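Local coordinates for tyrosine-protein kinase receptor torso (PDB 5AOQ) that probably acts as a receptor tyrosine kinase that binds prothoracicotropic hormone (PTTH) through its extracellular part, described here, stimulating MAPK signalling to start insect metamorphosis, at residues Val30-Ser33 and Leu34-Leu38; Cys66-Lys69 and Asn70-Arg73; Leu247-Cys250 and Phe251-Met255. All coordinates share one frame; numbering follows the deposited sequence.

Overall arrangement
Three contacts between near neighbours in sequence show how local packing takes on the character of its place in the ectodomain. Contacts 1 and 2 are partly buried and both belong to the first FN3 domain, yet share no element: a turn of helix 27-38 with neighbouring tyrosines, and the hairpin 63-68/71-75 with paired serines. Their nearest atoms are about 17 Å apart. Contact 3, with its nearest atoms about 30 Å from those of contact 2, is a surface turn of helix 248-252 near the modelled C-terminus. Each contains a disulfide cysteine, but only the bond in contact 2 joins the first FN3 domain to the second.

Contact 1: Val30-Ser33 and Leu34-Leu38; sequences VCYS and LYYYL
Tyr32 and Tyr36, one helical turn apart, lie side by side with their rings pointing the same way. The ring planes are inclined at 45° and the centroids are 5.6 Å apart, so the pair is oblique. CE1 of Tyr36 does most of the touching, reaching CD2 of Tyr32 at 3.5 Å and lying near its CB and CG. Both rings start out beside their own backbone N, with CG anti to the carbonyl carbon (chi1 -80° and -69°), and this shared choice sends them off the helix together. Beneath them the backbone bond from Tyr36 N to Tyr32 O is 2.8 Å long, and the edge of the Tyr36 ring rests near that same oxygen. An alanine at Tyr32 takes away the ring beside Tyr36, and Tyr36 is likely to be freer to turn on that flank. On another side of the helix, CD1 of Leu34 packs against CG1 of Val30 at 4.2 Å. Tyr35 N donates to Cys31 O at 2.7 Å, while the bond from Leu34 N to Val30 O is weak.

Within the fold, Cys31 ties helix 27-38 to Cys46 by a disulfide, and Tyr37 meets Trp82 ring edge-to-face. Tyr32 and Tyr36 instead look outward, packing on Pro95 of the second receptor subunit, while Tyr36 also sets its ring edge-to-face with Tyr83 of the PTTH chain. The Tyr32-Tyr36 side of this helix therefore lies where receptor, second receptor and hormone come together, while Leu34 meets Trp82, just before strand 83-88.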
loop_
_atom_site.group_PDB
_atom_site.type_symbol
_atom_site.label_atom_id
_atom_site.label_comp_id
_atom_site.label_asym_id
_atom_site.label_seq_id
_atom_site.Cartn_x
_atom_site.Cartn_y
_atom_site.Cartn_z
ATOM N N VAL A 30 10.248 -5.226 -17.294
ATOM C CA VAL A 30 11.054 -6.369 -17.713
ATOM C C VAL A 30 12.514 -6.190 -17.305
ATOM O O VAL A 30 13.166 -7.142 -16.881
ATOM C CB VAL A 30 10.974 -6.592 -19.241
ATOM C CG1 VAL A 30 11.912 -7.720 -19.679
ATOM C CG2 VAL A 30 9.546 -6.905 -19.657
ATOM N N CYS A 31 13.022 -4.970 -17.430
ATOM C CA CYS A 31 14.423 -4.709 -17.129
ATOM C C CYS A 31 14.691 -4.755 -15.630
ATOM O O CYS A 31 15.728 -5.255 -15.200
ATOM C CB CYS A 31 14.853 -3.356 -17.694
ATOM S SG CYS A 31 15.059 -3.336 -19.488
ATOM N N TYR A 32 13.758 -4.241 -14.834
ATOM C CA TYR A 32 13.876 -4.332 -13.381
ATOM C C TYR A 32 13.823 -5.786 -12.927
ATOM O O TYR A 32 14.744 -6.273 -12.269
ATOM C CB TYR A 32 12.769 -3.532 -12.686
ATOM C CG TYR A 32 13.020 -2.039 -12.604
ATOM C CD1 TYR A 32 13.514 -1.330 -13.691
ATOM C CD2 TYR A 32 12.753 -1.339 -11.436
ATOM C CE1 TYR A 32 13.739 0.032 -13.614
ATOM C CE2 TYR A 32 12.974 0.023 -11.349
ATOM C CZ TYR A 32 13.466 0.703 -12.441
ATOM O OH TYR A 32 13.688 2.058 -12.361
ATOM N N SER A 33 12.761 -6.487 -13.317
ATOM C CA SER A 33 12.563 -7.872 -12.893
ATOM C C SER A 33 13.757 -8.774 -13.215
ATOM O O SER A 33 13.920 -9.827 -12.602
ATOM C CB SER A 33 11.303 -8.438 -13.545
ATOM O OG SER A 33 11.369 -8.300 -14.950
ATOM N N LEU A 34 14.586 -8.355 -14.170
ATOM C CA LEU A 34 15.802 -9.088 -14.514
ATOM C C LEU A 34 17.033 -8.436 -13.890
ATOM O O LEU A 34 18.015 -9.114 -13.585
ATOM C CB LEU A 34 15.979 -9.169 -16.031
ATOM C CG LEU A 34 14.995 -10.044 -16.810
ATOM C CD1 LEU A 34 15.265 -9.926 -18.302
ATOM C CD2 LEU A 34 15.077 -11.497 -16.368
ATOM N N TYR A 35 16.979 -7.120 -13.708
ATOM C CA TYR A 35 18.094 -6.383 -13.120
ATOM C C TYR A 35 18.290 -6.777 -11.665
ATOM O O TYR A 35 19.420 -6.935 -11.199
ATOM C CB TYR A 35 17.866 -4.875 -13.225
ATOM C CG TYR A 35 18.857 -4.052 -12.433
ATOM C CD1 TYR A 35 20.215 -4.113 -12.713
ATOM C CD2 TYR A 35 18.437 -3.211 -11.414
ATOM C CE1 TYR A 35 21.127 -3.365 -11.995
ATOM C CE2 TYR A 35 19.342 -2.456 -10.692
ATOM C CZ TYR A 35 20.686 -2.536 -10.986
ATOM O OH TYR A 35 21.594 -1.788 -10.272
ATOM N N TYR A 36 17.179 -6.942 -10.957
ATOM C CA TYR A 36 17.214 -7.286 -9.540
ATOM C C TYR A 36 17.409 -8.787 -9.338
ATOM O O TYR A 36 17.866 -9.222 -8.281
ATOM C CB TYR A 36 15.927 -6.814 -8.855
ATOM C CG TYR A 36 15.810 -5.306 -8.754
ATOM C CD1 TYR A 36 15.273 -4.557 -9.793
ATOM C CD2 TYR A 36 16.235 -4.633 -7.619
ATOM C CE1 TYR A 36 15.165 -3.184 -9.706
ATOM C CE2 TYR A 36 16.130 -3.261 -7.525
ATOM C CZ TYR A 36 15.595 -2.541 -8.569
ATOM O OH TYR A 36 15.488 -1.172 -8.476
ATOM N N TYR A 37 17.067 -9.571 -10.356
ATOM C CA TYR A 37 17.199 -11.025 -10.291
ATOM C C TYR A 37 18.601 -11.491 -10.690
ATOM O O TYR A 37 19.274 -12.181 -9.923
ATOM C CB TYR A 37 16.153 -11.690 -11.190
ATOM C CG TYR A 37 16.300 -13.191 -11.301
ATOM C CD1 TYR A 37 15.764 -14.035 -10.338
ATOM C CD2 TYR A 37 16.967 -13.764 -12.374
ATOM C CE1 TYR A 37 15.895 -15.408 -10.438
ATOM C CE2 TYR A 37 17.104 -15.134 -12.483
ATOM C CZ TYR A 37 16.566 -15.951 -11.514
ATOM O OH TYR A 37 16.700 -17.317 -11.620
ATOM N N LEU A 38 19.039 -11.107 -11.887
ATOM C CA LEU A 38 20.345 -11.521 -12.398
ATOM C C LEU A 38 21.488 -10.678 -11.841
ATOM O O LEU A 38 22.658 -11.011 -12.033
ATOM C CB LEU A 38 20.362 -11.455 -13.928
ATOM C CG LEU A 38 19.709 -12.629 -14.657
ATOM C CD1 LEU A 38 19.490 -12.297 -16.124
ATOM C CD2 LEU A 38 20.555 -13.888 -14.514
#

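Contact 2: Cys66-Lys69 and Asn70-Arg73; sequences CQSK and NSIR
Cys66 pairs with Arg73 and Ser68 with Ser71 as hydrogen-bonded antiparallel pairs, with Gln67 and Ile72 between them as a non-hydrogen-bonded one. The short strand axes run at 170° to each other and approach to 4.4 Å. At the open end, Cys66 N donates to Arg73 O and Arg73 N returns a bond to Cys66 O, each 2.8 Å long. At the turn, Ser71 N reaches Ser68 O at 2.9 Å, and the return bond from Ser68 N to Ser71 O is weak.

Ser68 and Ser71 share one face with Cys66 and Arg73: both serine OG atoms sit between backbone N and carbonyl carbon (chi1 71° and 67°), which brings them together in a hydrogen bond of 2.6 Å that either could donate. CB of Cys66 meets CB of Arg73 at 4.1 Å. Arg73 then runs out, extended from CG to NE, to a salt bridge with Asp190, and Cys66 is joined by a disulfide to Cys188. On the other face, CB of Gln67 lies against CG1 of Ile72 at 3.8 Å, and both residues touch Val140 of strand 134-140.

This is a beta hairpin with a two-residue loop, Lys69 and Asn70 taking the central positions of the beta turn Ser68-Ser71, placed where the first FN3 domain is bonded to the second, beside Asp190 and Lys204, both implicated in PTTH binding.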
loop_
_atom_site.group_PDB
_atom_site.type_symbol
_atom_site.label_atom_id
_atom_site.label_comp_id
_atom_site.label_asym_id
_atom_site.label_seq_id
_atom_site.Cartn_x
_atom_site.Cartn_y
_atom_site.Cartn_z
ATOM N N CYS A 66 -7.009 -21.924 -15.810
ATOM C CA CYS A 66 -8.108 -21.290 -15.091
ATOM C C CYS A 66 -8.306 -19.845 -15.526
ATOM O O CYS A 66 -7.392 -19.218 -16.060
ATOM C CB CYS A 66 -7.857 -21.333 -13.581
ATOM S SG CYS A 66 -7.516 -22.970 -12.900
ATOM N N GLN A 67 -9.511 -19.328 -15.311
ATOM C CA GLN A 67 -9.757 -17.897 -15.434
ATOM C C GLN A 67 -10.916 -17.478 -14.542
ATOM O O GLN A 67 -11.976 -18.103 -14.544
ATOM C CB GLN A 67 -10.037 -17.485 -16.889
ATOM C CG GLN A 67 -11.343 -18.001 -17.493
ATOM C CD GLN A 67 -11.728 -17.264 -18.765
ATOM O OE1 GLN A 67 -11.178 -16.208 -19.078
ATOM N NE2 GLN A 67 -12.686 -17.816 -19.501
ATOM N N SER A 68 -10.686 -16.439 -13.748
ATOM C CA SER A 68 -11.755 -15.789 -13.008
ATOM C C SER A 68 -12.108 -14.520 -13.766
ATOM O O SER A 68 -11.340 -14.065 -14.611
ATOM C CB SER A 68 -11.333 -15.478 -11.571
ATOM O OG SER A 68 -10.386 -14.427 -11.524
ATOM N N LYS A 69 -13.270 -13.947 -13.483
ATOM C CA LYS A 69 -13.710 -12.756 -14.203
ATOM C C LYS A 69 -12.845 -11.531 -13.884
ATOM O O LYS A 69 -13.167 -10.417 -14.300
ATOM C CB LYS A 69 -15.187 -12.478 -13.905
ATOM C CG LYS A 69 -16.136 -13.516 -14.513
ATOM C CD LYS A 69 -16.089 -13.486 -16.043
ATOM C CE LYS A 69 -17.025 -14.506 -16.671
ATOM N NZ LYS A 69 -16.975 -14.458 -18.160
ATOM N N ASN A 70 -11.760 -11.737 -13.138
ATOM C CA ASN A 70 -10.774 -10.690 -12.904
ATOM C C ASN A 70 -9.328 -11.174 -13.109
ATOM O O ASN A 70 -8.386 -10.441 -12.811
ATOM C CB ASN A 70 -10.941 -10.135 -11.484
ATOM C CG ASN A 70 -10.761 -8.629 -11.415
ATOM O OD1 ASN A 70 -9.973 -8.048 -12.163
ATOM N ND2 ASN A 70 -11.495 -7.988 -10.510
ATOM N N SER A 71 -9.150 -12.397 -13.616
ATOM C CA SER A 71 -7.803 -12.939 -13.843
ATOM C C SER A 71 -7.760 -14.201 -14.721
ATOM O O SER A 71 -8.789 -14.805 -15.010
ATOM C CB SER A 71 -7.136 -13.252 -12.501
ATOM O OG SER A 71 -7.794 -14.319 -11.842
ATOM N N ILE A 72 -6.550 -14.588 -15.128
ATOM C CA ILE A 72 -6.311 -15.821 -15.889
ATOM C C ILE A 72 -5.064 -16.526 -15.375
ATOM O O ILE A 72 -4.031 -15.896 -15.190
ATOM C CB ILE A 72 -6.120 -15.571 -17.409
ATOM C CG1 ILE A 72 -7.390 -15.014 -18.045
ATOM C CG2 ILE A 72 -5.736 -16.866 -18.132
ATOM C CD1 ILE A 72 -7.437 -13.521 -18.077
ATOM N N ARG A 73 -5.166 -17.829 -15.137
ATOM C CA ARG A 73 -4.019 -18.632 -14.715
ATOM C C ARG A 73 -3.698 -19.721 -15.732
ATOM O O ARG A 73 -4.552 -20.545 -16.062
ATOM C CB ARG A 73 -4.283 -19.242 -13.345
ATOM C CG ARG A 73 -4.445 -18.187 -12.277
ATOM C CD ARG A 73 -4.866 -18.778 -10.960
ATOM N NE ARG A 73 -5.305 -17.734 -10.047
ATOM C CZ ARG A 73 -5.777 -17.954 -8.826
ATOM N NH1 ARG A 73 -5.880 -19.191 -8.360
ATOM N NH2 ARG A 73 -6.151 -16.930 -8.074
#

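Contact 3: Leu247-Cys250 and Phe251-Met255; sequences LPEC and FLNNM
Cys250 and Phe251, neighbours in sequence, carry much of this surface turn, with Glu249 next to them. Phe251 N donates to Leu247 O at 3.0 Å, and the same oxygen also accepts Cys250 N at 2.8 Å. Two donors thus grip the carbonyl of Leu247, the N-cap residue, in the first turn of the helix. Phe251 swings its ring away from the turn and leaves only CB close, 3.9 Å from Leu247 O.

Cys250 has SG anti to its backbone N (chi1 -173°), which turns the sulfur outward, beneath the amide of Asn254, whose ND2 lies 3.8 Å from SG. CB of Asn254 also lies close to Cys250 O. Glu249 and Asn253 run side by side in the same direction, with the carboxylate and amide planes 53° apart. Beneath this pair Asn253 N makes a weak, 3.4 Å bond to Glu249 O, whereas the preceding Leu252 N holds Pro248 O more firmly at 2.9 Å. Regular helical bonding therefore slackens toward Asn253.

The short helix 248-252 follows strand 233-240 in the chain. A disulfide joins Cys250 to Cys244; Leu247, Glu249 and Cys250 rest on Ile165 of strand 159-167, and Asn253 touches Tyr171 of strand 171-179, placing the helix beside strands 159-167 and 171-179.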
loop_
_atom_site.group_PDB
_atom_site.type_symbol
_atom_site.label_atom_id
_atom_site.label_comp_id
_atom_site.label_asym_id
_atom_site.label_seq_id
_atom_site.Cartn_x
_atom_site.Cartn_y
_atom_site.Cartn_z
ATOM N N LEU A 247 -6.019 -34.412 21.445
ATOM C CA LEU A 247 -4.715 -34.653 20.828
ATOM C C LEU A 247 -3.860 -35.533 21.743
ATOM O O LEU A 247 -3.341 -35.045 22.746
ATOM C CB LEU A 247 -4.000 -33.330 20.545
ATOM C CG LEU A 247 -4.757 -32.345 19.650
ATOM C CD1 LEU A 247 -4.003 -31.032 19.554
ATOM C CD2 LEU A 247 -4.991 -32.929 18.263
ATOM N N PRO A 248 -3.723 -36.833 21.409
ATOM C CA PRO A 248 -3.039 -37.794 22.284
ATOM C C PRO A 248 -1.693 -37.318 22.827
ATOM O O PRO A 248 -1.428 -37.462 24.024
ATOM C CB PRO A 248 -2.834 -39.005 21.370
ATOM C CG PRO A 248 -3.942 -38.931 20.400
ATOM C CD PRO A 248 -4.168 -37.468 20.154
ATOM N N GLU A 249 -0.860 -36.751 21.962
ATOM C CA GLU A 249 0.470 -36.317 22.371
ATOM C C GLU A 249 0.397 -35.103 23.293
ATOM O O GLU A 249 1.336 -34.834 24.042
ATOM C CB GLU A 249 1.337 -36.007 21.151
ATOM C CG GLU A 249 2.824 -35.926 21.480
ATOM C CD GLU A 249 3.714 -36.087 20.263
ATOM O OE1 GLU A 249 3.185 -36.166 19.134
ATOM O OE2 GLU A 249 4.951 -36.139 20.437
ATOM N N CYS A 250 -0.711 -34.371 23.236
ATOM C CA CYS A 250 -0.929 -33.257 24.154
ATOM C C CYS A 250 -1.352 -33.788 25.514
ATOM O O CYS A 250 -0.784 -33.424 26.544
ATOM C CB CYS A 250 -1.997 -32.296 23.625
ATOM S SG CYS A 250 -2.167 -30.788 24.617
ATOM N N PHE A 251 -2.360 -34.654 25.501
ATOM C CA PHE A 251 -2.939 -35.200 26.721
ATOM C C PHE A 251 -1.913 -36.012 27.504
ATOM O O PHE A 251 -1.806 -35.883 28.722
ATOM C CB PHE A 251 -4.153 -36.065 26.375
ATOM C CG PHE A 251 -4.943 -36.517 27.568
ATOM C CD1 PHE A 251 -5.661 -35.607 28.327
ATOM C CD2 PHE A 251 -4.988 -37.855 27.918
ATOM C CE1 PHE A 251 -6.396 -36.024 29.419
ATOM C CE2 PHE A 251 -5.722 -38.277 29.009
ATOM C CZ PHE A 251 -6.427 -37.360 29.759
ATOM N N LEU A 252 -1.162 -36.850 26.795
ATOM C CA LEU A 252 -0.154 -37.695 27.428
ATOM C C LEU A 252 0.988 -36.891 28.040
ATOM O O LEU A 252 1.427 -37.178 29.154
ATOM C CB LEU A 252 0.408 -38.701 26.421
ATOM C CG LEU A 252 -0.537 -39.827 25.995
ATOM C CD1 LEU A 252 0.075 -40.656 24.877
ATOM C CD2 LEU A 252 -0.887 -40.711 27.181
ATOM N N ASN A 253 1.465 -35.882 27.316
ATOM C CA ASN A 253 2.596 -35.086 27.777
ATOM C C ASN A 253 2.146 -33.911 28.647
ATOM O O ASN A 253 2.844 -32.905 28.762
ATOM C CB ASN A 253 3.400 -34.572 26.580
ATOM C CG ASN A 253 4.071 -35.692 25.799
ATOM O OD1 ASN A 253 3.985 -35.743 24.573
ATOM N ND2 ASN A 253 4.735 -36.597 26.507
ATOM N N ASN A 254 0.972 -34.053 29.255
ATOM C CA ASN A 254 0.477 -33.096 30.239
ATOM C C ASN A 254 -0.291 -33.809 31.342
ATOM O O ASN A 254 -0.577 -35.002 31.238
ATOM C CB ASN A 254 -0.416 -32.046 29.574
ATOM C CG ASN A 254 0.376 -30.908 28.956
ATOM O OD1 ASN A 254 1.413 -30.499 29.478
ATOM N ND2 ASN A 254 -0.113 -30.390 27.836
ATOM N N MET A 255 -0.623 -33.079 32.401
ATOM C CA MET A 255 -1.383 -33.648 33.506
ATOM C C MET A 255 -2.803 -33.928 33.034
ATOM O O MET A 255 -3.329 -33.216 32.177
ATOM C CB MET A 255 -1.385 -32.704 34.708
ATOM C CG MET A 255 0.000 -32.456 35.283
ATOM S SD MET A 255 0.021 -31.165 36.540
ATOM C CE MET A 255 1.784 -30.964 36.782
#